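PDB 6PNR: alpha-glucosidase from [Eubacterium] rectale, which probably hydrolyses alpha-linked glycosides of sulfoquinovose, the sugar of sulfolipids, as a glycoside hydrolase of family 31. Local coordinates for residues 12-17 and 176-181; 17-22 and 209-214. One frame throughout, in Å; residues are numbered along the deposited sequence.

Contact 1 of 2, residues 12-17 and 176-181; sequences LFVGEK and NKYYLH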
ATOM      1  N   LEU A  12      30.158  19.149  11.565  1.00 45.42           N
ATOM      2  CA  LEU A  12      29.588  20.488  11.607  1.00 42.23           C
ATOM      3  C   LEU A  12      28.700  20.604  12.835  1.00 45.99           C
ATOM      4  O   LEU A  12      27.839  19.746  13.061  1.00 37.39           O
ATOM      5  CB  LEU A  12      28.779  20.798  10.340  1.00 43.09           C
ATOM      6  CG  LEU A  12      28.040  22.141  10.341  1.00 48.88           C
ATOM      7  CD1 LEU A  12      29.030  23.293  10.450  1.00 50.58           C
ATOM      8  CD2 LEU A  12      27.150  22.301   9.103  1.00 43.53           C
ATOM      9  N   PHE A  13      28.893  21.674  13.605  1.00 43.30           N
ATOM     10  CA  PHE A  13      28.156  21.907  14.838  1.00 49.74           C
ATOM     11  C   PHE A  13      27.285  23.153  14.725  1.00 49.80           C
ATOM     12  O   PHE A  13      27.621  24.111  14.023  1.00 49.85           O
ATOM     13  CB  PHE A  13      29.111  22.059  16.035  1.00 49.71           C
ATOM     14  CG  PHE A  13      29.898  20.820  16.337  1.00 45.21           C
ATOM     15  CD1 PHE A  13      30.990  20.468  15.554  1.00 47.15           C
ATOM     16  CD2 PHE A  13      29.538  19.998  17.393  1.00 48.67           C
ATOM     17  CE1 PHE A  13      31.713  19.314  15.817  1.00 50.59           C
ATOM     18  CE2 PHE A  13      30.257  18.837  17.666  1.00 53.91           C
ATOM     19  CZ  PHE A  13      31.346  18.497  16.875  1.00 47.21           C
ATOM     20  N   VAL A  14      26.145  23.110  15.406  1.00 48.52           N
ATOM     21  CA  VAL A  14      25.318  24.277  15.673  1.00 47.98           C
ATOM     22  C   VAL A  14      25.362  24.465  17.181  1.00 54.43           C
ATOM     23  O   VAL A  14      24.748  23.702  17.939  1.00 55.93           O
ATOM     24  CB  VAL A  14      23.884  24.112  15.152  1.00 50.33           C
ATOM     25  CG1 VAL A  14      22.964  25.187  15.724  1.00 49.65           C
ATOM     26  CG2 VAL A  14      23.869  24.183  13.647  1.00 44.78           C
ATOM     27  N   GLY A  15      26.110  25.469  17.624  1.00 59.69           N
ATOM     28  CA  GLY A  15      26.430  25.588  19.029  1.00 61.59           C
ATOM     29  C   GLY A  15      27.312  24.436  19.462  1.00 60.21           C
ATOM     30  O   GLY A  15      28.399  24.230  18.910  1.00 57.02           O
ATOM     31  N   GLU A  16      26.848  23.668  20.446  1.00 57.26           N
ATOM     32  CA  GLU A  16      27.543  22.468  20.886  1.00 68.14           C
ATOM     33  C   GLU A  16      26.819  21.195  20.454  1.00 62.81           C
ATOM     34  O   GLU A  16      27.075  20.118  21.003  1.00 63.82           O
ATOM     35  CB  GLU A  16      27.732  22.500  22.403  1.00 69.77           C
ATOM     36  CG  GLU A  16      28.568  23.675  22.885  1.00 72.29           C
ATOM     37  CD  GLU A  16      28.320  23.999  24.347  1.00 81.57           C
ATOM     38  OE1 GLU A  16      28.238  23.052  25.163  1.00 72.73           O
ATOM     39  OE2 GLU A  16      28.189  25.202  24.672  1.00 78.27           O
ATOM     40  N   LYS A  17      25.925  21.295  19.474  1.00 59.73           N
ATOM     41  CA  LYS A  17      25.196  20.148  18.945  1.00 57.98           C
ATOM     42  C   LYS A  17      25.742  19.817  17.561  1.00 46.30           C
ATOM     43  O   LYS A  17      25.754  20.674  16.674  1.00 47.56           O
ATOM     44  CB  LYS A  17      23.696  20.435  18.888  1.00 51.98           C
ATOM     45  CG  LYS A  17      22.808  19.250  19.230  1.00 53.05           C
ATOM     46  CD  LYS A  17      21.681  19.693  20.158  1.00 55.86           C
ATOM     47  CE  LYS A  17      20.775  18.536  20.547  1.00 55.01           C
ATOM     48  NZ  LYS A  17      19.781  18.941  21.588  1.00 57.11           N
ATOM     49  N   ASN A 176      16.958  21.978  16.824  1.00 34.78           N
ATOM     50  CA  ASN A 176      18.280  22.568  17.039  1.00 36.82           C
ATOM     51  C   ASN A 176      18.378  23.986  16.481  1.00 40.86           C
ATOM     52  O   ASN A 176      19.481  24.541  16.477  1.00 42.71           O
ATOM     53  CB  ASN A 176      19.367  21.694  16.406  1.00 33.52           C
ATOM     54  CG  ASN A 176      19.461  20.330  17.048  1.00 36.93           C
ATOM     55  OD1 ASN A 176      19.121  20.158  18.216  1.00 39.95           O
ATOM     56  ND2 ASN A 176      19.912  19.346  16.281  1.00 42.78           N
ATOM     57  N   LYS A 177      17.262  24.539  15.994  1.00 38.29           N
ATOM     58  CA  LYS A 177      17.181  25.934  15.545  1.00 38.08           C
ATOM     59  C   LYS A 177      18.079  26.190  14.336  1.00 40.13           C
ATOM     60  O   LYS A 177      18.875  27.130  14.304  1.00 37.60           O
ATOM     61  CB  LYS A 177      17.487  26.905  16.682  1.00 37.64           C
ATOM     62  CG  LYS A 177      16.329  27.052  17.657  1.00 42.90           C
ATOM     63  CD  LYS A 177      16.633  28.069  18.737  1.00 53.38           C
ATOM     64  CE  LYS A 177      15.750  27.848  19.947  1.00 47.78           C
ATOM     65  NZ  LYS A 177      15.960  28.885  20.987  1.00 54.49           N
ATOM     66  N   TYR A 178      17.938  25.327  13.335  1.00 31.57           N
ATOM     67  CA  TYR A 178      18.439  25.565  11.993  1.00 33.14           C
ATOM     68  C   TYR A 178      17.352  25.152  11.007  1.00 36.26           C
ATOM     69  O   TYR A 178      16.439  24.388  11.341  1.00 31.30           O
ATOM     70  CB  TYR A 178      19.747  24.792  11.714  1.00 34.51           C
ATOM     71  CG  TYR A 178      19.603  23.267  11.619  1.00 38.10           C
ATOM     72  CD1 TYR A 178      19.176  22.659  10.443  1.00 34.09           C
ATOM     73  CD2 TYR A 178      19.922  22.440  12.696  1.00 35.92           C
ATOM     74  CE1 TYR A 178      19.041  21.291  10.346  1.00 35.40           C
ATOM     75  CE2 TYR A 178      19.796  21.065  12.607  1.00 31.39           C
ATOM     76  CZ  TYR A 178      19.351  20.494  11.428  1.00 38.15           C
ATOM     77  OH  TYR A 178      19.213  19.124  11.308  1.00 33.18           O
ATOM     78  N   TYR A 179      17.442  25.680   9.792  1.00 37.17           N
ATOM     79  CA  TYR A 179      16.716  25.123   8.663  1.00 35.52           C
ATOM     80  C   TYR A 179      17.729  24.615   7.654  1.00 33.45           C
ATOM     81  O   TYR A 179      18.860  25.108   7.584  1.00 32.93           O
ATOM     82  CB  TYR A 179      15.757  26.141   8.002  1.00 34.49           C
ATOM     83  CG  TYR A 179      16.382  27.120   7.025  1.00 31.35           C
ATOM     84  CD1 TYR A 179      16.513  26.810   5.671  1.00 33.50           C
ATOM     85  CD2 TYR A 179      16.783  28.376   7.447  1.00 31.49           C
ATOM     86  CE1 TYR A 179      17.065  27.723   4.779  1.00 37.55           C
ATOM     87  CE2 TYR A 179      17.328  29.290   6.565  1.00 33.78           C
ATOM     88  CZ  TYR A 179      17.481  28.961   5.244  1.00 33.84           C
ATOM     89  OH  TYR A 179      18.033  29.888   4.383  1.00 34.69           O
ATOM     90  N   LEU A 180      17.317  23.612   6.889  1.00 26.98           N
ATOM     91  CA  LEU A 180      18.147  23.015   5.859  1.00 26.58           C
ATOM     92  C   LEU A 180      17.323  22.951   4.587  1.00 29.87           C
ATOM     93  O   LEU A 180      16.173  22.500   4.611  1.00 28.23           O
ATOM     94  CB  LEU A 180      18.633  21.609   6.268  1.00 27.31           C
ATOM     95  CG  LEU A 180      19.552  20.818   5.328  1.00 23.88           C
ATOM     96  CD1 LEU A 180      20.311  19.772   6.122  1.00 28.07           C
ATOM     97  CD2 LEU A 180      18.791  20.145   4.202  1.00 25.40           C
ATOM     98  N   HIS A 181      17.912  23.391   3.486  1.00 28.02           N
ATOM     99  CA  HIS A 181      17.269  23.392   2.184  1.00 28.79           C
ATOM    100  C   HIS A 181      18.135  22.619   1.204  1.00 35.90           C
ATOM    101  O   HIS A 181      19.355  22.818   1.162  1.00 31.42           O
ATOM    102  CB  HIS A 181      17.065  24.818   1.659  1.00 29.83           C
ATOM    103  CG  HIS A 181      16.474  24.857   0.286  1.00 32.13           C
ATOM    104  ND1 HIS A 181      15.236  24.319   0.002  1.00 28.95           N
ATOM    105  CD2 HIS A 181      16.960  25.331  -0.887  1.00 33.94           C
ATOM    106  CE1 HIS A 181      14.978  24.473  -1.287  1.00 33.08           C
ATOM    107  NE2 HIS A 181      16.006  25.090  -1.848  1.00 33.78           N
TER
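Val14 and Asn176 are the residues at which the two backbones come nearest, with 7.4 Å between Val14 CA and Asn176 CA. No hydrogen bond joins 12-17 to 176-181. Residues 14-17 form a type II' beta turn, with Gly15 at positive phi. The turn is closed on itself: Val14 N donates to Lys17 O, and Lys17 N donates to Val14 O. It is the tight hairpin between strands 10-14 and 17-22. It meets Asn176, just before strand 178-182 of the eight-stranded antiparallel sheet, and Tyr178, the first residue of that strand. Val14 sends its two methyls to different partners. Val14 CG1, anti to the backbone N (chi1 167°), lies 3.6 Å from Asn176 O. Val14 CG2 comes obliquely to the Tyr178 ring, 4.4 Å from Tyr178 CD2. Ile19 and Ile211 also pack on this tyrosine. The Lys17 chain is bent at chi2 (136°) and crosses the Asn176 side chain at about a right angle. Its aliphatic part does the touching, with Lys17 CD 3.2 Å and Lys17 CE 3.3 Å from Asn176 OD1. Lys17 NZ is 3.6 Å from Asn176 OD1, and makes a long, weak ion pair with Asp109. Glu112 touches both Asn176 and Tyr178.

Contact 2 of 2, residues 17-22 and 209-214; sequences KRILEH and IRIECA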
ATOM      1  N   LYS A  17      25.925  21.295  19.474  1.00 59.73           N
ATOM      2  CA  LYS A  17      25.196  20.148  18.945  1.00 57.98           C
ATOM      3  C   LYS A  17      25.742  19.817  17.561  1.00 46.30           C
ATOM      4  O   LYS A  17      25.754  20.674  16.674  1.00 47.56           O
ATOM      5  CB  LYS A  17      23.696  20.435  18.888  1.00 51.98           C
ATOM      6  CG  LYS A  17      22.808  19.250  19.230  1.00 53.05           C
ATOM      7  CD  LYS A  17      21.681  19.693  20.158  1.00 55.86           C
ATOM      8  CE  LYS A  17      20.775  18.536  20.547  1.00 55.01           C
ATOM      9  NZ  LYS A  17      19.781  18.941  21.588  1.00 57.11           N
ATOM     10  N   ARG A  18      26.197  18.582  17.386  1.00 49.99           N
ATOM     11  CA  ARG A  18      26.710  18.126  16.100  1.00 50.24           C
ATOM     12  C   ARG A  18      25.537  17.850  15.163  1.00 50.75           C
ATOM     13  O   ARG A  18      24.662  17.040  15.486  1.00 47.35           O
ATOM     14  CB  ARG A  18      27.562  16.872  16.294  1.00 48.99           C
ATOM     15  CG  ARG A  18      28.380  16.462  15.078  1.00 54.93           C
ATOM     16  CD  ARG A  18      29.201  15.200  15.333  1.00 58.42           C
ATOM     17  NE  ARG A  18      28.379  14.082  15.799  1.00 68.16           N
ATOM     18  CZ  ARG A  18      28.349  13.651  17.057  1.00 70.60           C
ATOM     19  NH1 ARG A  18      29.103  14.241  17.976  1.00 77.25           N
ATOM     20  NH2 ARG A  18      27.568  12.630  17.396  1.00 70.37           N
ATOM     21  N   ILE A  19      25.503  18.520  14.012  1.00 44.12           N
ATOM     22  CA  ILE A  19      24.437  18.286  13.043  1.00 41.40           C
ATOM     23  C   ILE A  19      24.907  17.539  11.797  1.00 42.74           C
ATOM     24  O   ILE A  19      24.067  16.939  11.107  1.00 42.31           O
ATOM     25  CB  ILE A  19      23.727  19.595  12.640  1.00 40.92           C
ATOM     26  CG1 ILE A  19      24.671  20.521  11.890  1.00 44.82           C
ATOM     27  CG2 ILE A  19      23.133  20.297  13.852  1.00 39.00           C
ATOM     28  CD1 ILE A  19      23.939  21.654  11.192  1.00 43.64           C
ATOM     29  N   LEU A  20      26.198  17.553  11.478  1.00 36.73           N
ATOM     30  CA  LEU A  20      26.719  16.798  10.345  1.00 35.44           C
ATOM     31  C   LEU A  20      27.925  15.989  10.783  1.00 42.55           C
ATOM     32  O   LEU A  20      28.737  16.453  11.590  1.00 40.94           O
ATOM     33  CB  LEU A  20      27.133  17.706   9.174  1.00 36.81           C
ATOM     34  CG  LEU A  20      26.044  18.433   8.385  1.00 37.36           C
ATOM     35  CD1 LEU A  20      26.643  19.104   7.162  1.00 33.09           C
ATOM     36  CD2 LEU A  20      24.925  17.469   7.968  1.00 30.74           C
ATOM     37  N   GLU A  21      28.051  14.785  10.235  1.00 38.64           N
ATOM     38  CA  GLU A  21      29.231  13.970  10.483  1.00 44.03           C
ATOM     39  C   GLU A  21      29.477  13.064   9.292  1.00 44.20           C
ATOM     40  O   GLU A  21      28.532  12.510   8.720  1.00 44.40           O
ATOM     41  CB  GLU A  21      29.082  13.128  11.754  1.00 49.81           C
ATOM     42  CG  GLU A  21      30.295  12.248  12.042  1.00 64.74           C
ATOM     43  CD  GLU A  21      30.103  11.358  13.254  1.00 71.21           C
ATOM     44  OE1 GLU A  21      29.104  11.546  13.986  1.00 71.58           O
ATOM     45  OE2 GLU A  21      30.952  10.466  13.471  1.00 74.30           O
ATOM     46  N   HIS A  22      30.744  12.935   8.911  1.00 38.95           N
ATOM     47  CA  HIS A  22      31.181  11.879   8.011  1.00 43.25           C
ATOM     48  C   HIS A  22      32.400  11.199   8.606  1.00 50.72           C
ATOM     49  O   HIS A  22      33.456  11.821   8.743  1.00 51.20           O
ATOM     50  CB  HIS A  22      31.523  12.388   6.614  1.00 39.62           C
ATOM     51  CG  HIS A  22      32.007  11.299   5.708  1.00 44.77           C
ATOM     52  ND1 HIS A  22      31.157  10.551   4.920  1.00 45.16           N
ATOM     53  CD2 HIS A  22      33.247  10.788   5.511  1.00 42.57           C
ATOM     54  CE1 HIS A  22      31.855   9.648   4.254  1.00 45.22           C
ATOM     55  NE2 HIS A  22      33.126   9.771   4.595  1.00 44.25           N
ATOM     56  N   ILE A 209      23.351  22.079  -0.799  1.00 35.28           N
ATOM     57  CA  ILE A 209      22.576  22.016   0.430  1.00 30.29           C
ATOM     58  C   ILE A 209      22.942  23.238   1.255  1.00 38.72           C
ATOM     59  O   ILE A 209      24.125  23.587   1.370  1.00 36.73           O
ATOM     60  CB  ILE A 209      22.818  20.702   1.198  1.00 34.41           C
ATOM     61  CG1 ILE A 209      22.164  19.535   0.430  1.00 34.50           C
ATOM     62  CG2 ILE A 209      22.283  20.807   2.641  1.00 31.70           C
ATOM     63  CD1 ILE A 209      22.379  18.152   1.037  1.00 31.94           C
ATOM     64  N   ARG A 210      21.923  23.903   1.791  1.00 33.47           N
ATOM     65  CA  ARG A 210      22.055  25.150   2.525  1.00 33.11           C
ATOM     66  C   ARG A 210      21.569  24.930   3.949  1.00 32.61           C
ATOM     67  O   ARG A 210      20.512  24.325   4.163  1.00 34.85           O
ATOM     68  CB  ARG A 210      21.248  26.249   1.831  1.00 34.78           C
ATOM     69  CG  ARG A 210      21.299  27.588   2.492  1.00 37.88           C
ATOM     70  CD  ARG A 210      20.423  28.568   1.737  1.00 38.01           C
ATOM     71  NE  ARG A 210      20.400  29.845   2.422  1.00 42.62           N
ATOM     72  CZ  ARG A 210      21.193  30.863   2.108  1.00 43.92           C
ATOM     73  NH1 ARG A 210      22.048  30.744   1.094  1.00 40.20           N
ATOM     74  NH2 ARG A 210      21.118  31.997   2.796  1.00 41.75           N
ATOM     75  N   ILE A 211      22.356  25.380   4.920  1.00 30.85           N
ATOM     76  CA  ILE A 211      22.026  25.232   6.333  1.00 32.87           C
ATOM     77  C   ILE A 211      22.226  26.580   7.006  1.00 39.46           C
ATOM     78  O   ILE A 211      23.286  27.196   6.866  1.00 32.96           O
ATOM     79  CB  ILE A 211      22.893  24.165   7.023  1.00 31.76           C
ATOM     80  CG1 ILE A 211      22.872  22.847   6.249  1.00 39.02           C
ATOM     81  CG2 ILE A 211      22.424  23.971   8.453  1.00 39.21           C
ATOM     82  CD1 ILE A 211      23.701  21.737   6.906  1.00 33.36           C
ATOM     83  N   GLU A 212      21.221  27.035   7.742  1.00 33.75           N
ATOM     84  CA  GLU A 212      21.294  28.352   8.351  1.00 35.49           C
ATOM     85  C   GLU A 212      20.667  28.296   9.736  1.00 35.45           C
ATOM     86  O   GLU A 212      19.572  27.750   9.897  1.00 34.73           O
ATOM     87  CB  GLU A 212      20.599  29.374   7.445  1.00 35.68           C
ATOM     88  CG  GLU A 212      20.723  30.803   7.875  1.00 42.11           C
ATOM     89  CD  GLU A 212      20.504  31.789   6.721  1.00 44.99           C
ATOM     90  OE1 GLU A 212      19.924  31.408   5.670  1.00 41.55           O
ATOM     91  OE2 GLU A 212      20.934  32.949   6.872  1.00 44.19           O
ATOM     92  N   CYS A 213      21.356  28.849  10.734  1.00 31.99           N
ATOM     93  CA  CYS A 213      20.902  28.772  12.120  1.00 32.86           C
ATOM     94  C   CYS A 213      20.493  30.147  12.642  1.00 34.76           C
ATOM     95  O   CYS A 213      20.710  31.180  12.011  1.00 35.33           O
ATOM     96  CB  CYS A 213      21.985  28.147  13.021  1.00 38.69           C
ATOM     97  SG  CYS A 213      23.457  29.216  13.357  1.00 45.61           S
ATOM     98  N   ALA A 214      19.869  30.149  13.816  1.00 29.95           N
ATOM     99  CA  ALA A 214      19.435  31.396  14.422  1.00 35.32           C
ATOM    100  C   ALA A 214      19.102  31.140  15.883  1.00 40.72           C
ATOM    101  O   ALA A 214      18.829  30.007  16.291  1.00 38.11           O
ATOM    102  CB  ALA A 214      18.230  32.008  13.690  1.00 37.94           C
TER
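Ile211 meets Ile19 and Leu20 with the methyl ends of its two branches. Its CB points toward strand 17-22, and the side chain divides there. The short branch ends at once in CG2, anti to the backbone N. Ile211 CG2 meets Ile19 CD1 tip to tip at 3.9 Å. The longer branch leaves CB through CG1, which serves as a spacer and has no close partner in 17-22. An extended chi2 (-179°) carries the branch on to CD1. Ile211 CD1 meets Leu20 CD1 at 4.0 Å, again tip to tip. The contact is wholly apolar, and all three residues are buried. Ile19 and Leu20 form a classic beta bulge opposite Leu12. This probably explains why two consecutive residues both point toward strand 208-213. Leu12 and Tyr178 also touch Ile211, and Leu20 reaches Ile90. On the other side of strand 208-213, Arg210 NH2 and Glu212 OE1 form a salt bridge of 3.2 Å. The three-stranded N-terminal sheet thus packs here against one face of the eight-stranded sheet, where strand 208-213 runs between strands 87-94 and 178-182, while helix 217-228 packs against Arg210, Glu212 and Ala214.

In the fold
Contacts 1 and 2 have centres about 4 Å apart and form one continuous patch. They share Lys17. Along the chain their segments alternate: 12-17, 17-22, 176-181, then 209-214. Strands 10-14 and 17-22 are neighbours in the three-stranded N-terminal sheet, where Leu12 O and Ile19 N are 2.8 Å apart, a probable hydrogen bond. Strands 178-182 and 208-213 are neighbours in the eight-stranded sheet. The two contacts therefore dock one hairpin on one pair of strands. Contact 1 lies at the partly open turn, and contact 2 is fully buried. Their centres lie about 25 and 26 Å from the centre of the chain, in the beta-rich N-terminal region, and neither includes a residue of the inhibitor pocket.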